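Side-chain contact in putative NADPH:quinone reductase (Bacillus thuringiensis, PDB 3GMS), which is of unknown function but probably catalyses the NADPH-dependent reduction of quinones: residues Lys17-Val22 against Ile50-Ala55. Residues are numbered along the deposited sequence; the frame is centred on the assembly and turned at random.
Sequences KDVLQV and IPITGA
V19 and I52 face each other with their CA atoms 8.1 Å apart, the closest CA pair between K17-V22, where the short helix 16-19 gives way to strand 20-26, and I50-A55, in the loop after helix 46-49. Each directs its CB toward the other segment. The two side chains run antiparallel alongside each other, and V19 CG2 meets I52 CG2 at 3.5 Å, a close methyl-to-methyl contact. In I52, chi1 of -57° sets CG1 anti to the carbonyl carbon and CG2 anti to the backbone N, which turns CG2 to V19, while the longer branch, extended at chi2 170°, carries CD1 to L20 CD2 at 4.0 Å. There the side chains cross at about a right angle. L20, just past the helix, adds a second, looser apolar contact. F10 of strand 4-10 touches both V19 and I52. Within I50-A55, T53, whose CB points away from K17-V22, donates from OG1 to I50 O at 2.6 Å, in the carbonyl plane on a lone pair (C=O...O angle 140°), bridging back three residues. The contact joins the two-stranded antiparallel sheet 4-10/20-26 to the loop after helix 46-49; with 119 Å² buried, it is small and apolar, without directional bonds between the segments.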
loop_
_atom_site.group_PDB
_atom_site.type_symbol
_atom_site.label_atom_id
_atom_site.label_comp_id
_atom_site.label_asym_id
_atom_site.label_seq_id
_atom_site.Cartn_x
_atom_site.Cartn_y
_atom_site.Cartn_z
ATOM N N LYS A 17 -7.690 -10.781 16.080
ATOM C CA LYS A 17 -7.440 -11.151 17.489
ATOM C C LYS A 17 -7.919 -12.574 17.851
ATOM O O LYS A 17 -7.387 -13.209 18.777
ATOM C CB LYS A 17 -8.083 -10.128 18.437
ATOM C CG LYS A 17 -9.599 -10.323 18.614
ATOM C CD LYS A 17 -10.310 -9.013 18.920
ATOM C CE LYS A 17 -10.015 -8.549 20.327
ATOM N NZ LYS A 17 -10.267 -7.078 20.476
ATOM N N ASP A 18 -8.924 -13.064 17.129
ATOM C CA ASP A 18 -9.501 -14.400 17.374
ATOM C C ASP A 18 -8.792 -15.507 16.600
ATOM O O ASP A 18 -8.720 -16.638 17.077
ATOM C CB ASP A 18 -11.002 -14.399 17.062
ATOM C CG ASP A 18 -11.789 -13.508 18.013
ATOM O OD1 ASP A 18 -11.458 -13.542 19.209
ATOM O OD2 ASP A 18 -12.718 -12.791 17.584
ATOM N N VAL A 19 -8.243 -15.183 15.422
ATOM C CA VAL A 19 -7.807 -16.252 14.506
ATOM C C VAL A 19 -6.313 -16.407 14.266
ATOM O O VAL A 19 -5.878 -17.472 13.847
ATOM C CB VAL A 19 -8.577 -16.199 13.149
ATOM C CG1 VAL A 19 -10.104 -16.389 13.387
ATOM C CG2 VAL A 19 -8.324 -14.868 12.428
ATOM N N LEU A 20 -5.523 -15.378 14.576
ATOM C CA LEU A 20 -4.091 -15.451 14.333
ATOM C C LEU A 20 -3.413 -16.392 15.332
ATOM O O LEU A 20 -3.666 -16.304 16.539
ATOM C CB LEU A 20 -3.442 -14.057 14.369
ATOM C CG LEU A 20 -3.826 -13.116 13.217
ATOM C CD1 LEU A 20 -3.258 -11.747 13.404
ATOM C CD2 LEU A 20 -3.384 -13.694 11.875
ATOM N N GLN A 21 -2.581 -17.294 14.832
ATOM C CA GLN A 21 -1.832 -18.215 15.707
ATOM C C GLN A 21 -0.343 -18.171 15.421
ATOM O O GLN A 21 0.070 -18.003 14.261
ATOM C CB GLN A 21 -2.298 -19.666 15.529
ATOM C CG GLN A 21 -3.787 -19.863 15.596
ATOM C CD GLN A 21 -4.171 -21.315 15.867
ATOM O OE1 GLN A 21 -5.009 -21.583 16.726
ATOM N NE2 GLN A 21 -3.554 -22.252 15.144
ATOM N N VAL A 22 0.463 -18.324 16.464
ATOM C CA VAL A 22 1.898 -18.452 16.280
ATOM C C VAL A 22 2.234 -19.940 16.195
ATOM O O VAL A 22 1.897 -20.688 17.126
ATOM C CB VAL A 22 2.674 -17.811 17.459
ATOM C CG1 VAL A 22 4.158 -18.010 17.278
ATOM C CG2 VAL A 22 2.303 -16.339 17.626
ATOM N N ILE A 50 -7.264 -7.037 5.948
ATOM C CA ILE A 50 -8.489 -7.295 5.185
ATOM C C ILE A 50 -8.663 -8.788 4.797
ATOM O O ILE A 50 -9.747 -9.363 5.009
ATOM C CB ILE A 50 -8.581 -6.348 3.946
ATOM C CG1 ILE A 50 -8.656 -4.890 4.414
ATOM C CG2 ILE A 50 -9.814 -6.715 3.066
ATOM C CD1 ILE A 50 -8.737 -3.862 3.267
ATOM N N PRO A 51 -7.607 -9.447 4.263
ATOM C CA PRO A 51 -7.847 -10.855 3.932
ATOM C C PRO A 51 -8.171 -11.742 5.140
ATOM O O PRO A 51 -8.856 -12.766 4.980
ATOM C CB PRO A 51 -6.528 -11.335 3.315
ATOM C CG PRO A 51 -5.663 -10.102 3.142
ATOM C CD PRO A 51 -6.370 -8.908 3.668
ATOM N N ILE A 52 -7.667 -11.375 6.323
ATOM C CA ILE A 52 -7.872 -12.181 7.504
ATOM C C ILE A 52 -9.371 -12.204 7.794
ATOM O O ILE A 52 -9.890 -13.220 8.205
ATOM C CB ILE A 52 -7.104 -11.654 8.732
ATOM C CG1 ILE A 52 -5.602 -11.560 8.404
ATOM C CG2 ILE A 52 -7.327 -12.578 9.940
ATOM C CD1 ILE A 52 -4.781 -10.829 9.481
ATOM N N THR A 53 -10.049 -11.079 7.586
ATOM C CA THR A 53 -11.462 -10.952 7.915
ATOM C C THR A 53 -12.428 -11.752 7.037
ATOM O O THR A 53 -13.613 -11.838 7.373
ATOM C CB THR A 53 -11.932 -9.510 7.808
ATOM O OG1 THR A 53 -11.880 -9.114 6.429
ATOM C CG2 THR A 53 -11.093 -8.605 8.676
ATOM N N GLY A 54 -11.945 -12.321 5.934
ATOM C CA GLY A 54 -12.790 -13.101 5.041
ATOM C C GLY A 54 -13.426 -12.337 3.905
ATOM O O GLY A 54 -14.141 -12.939 3.098
ATOM N N ALA A 55 -13.188 -11.028 3.832
ATOM C CA ALA A 55 -13.660 -10.207 2.691
ATOM C C ALA A 55 -13.363 -10.818 1.297
ATOM O O ALA A 55 -14.121 -10.578 0.358
ATOM C CB ALA A 55 -13.112 -8.787 2.777
#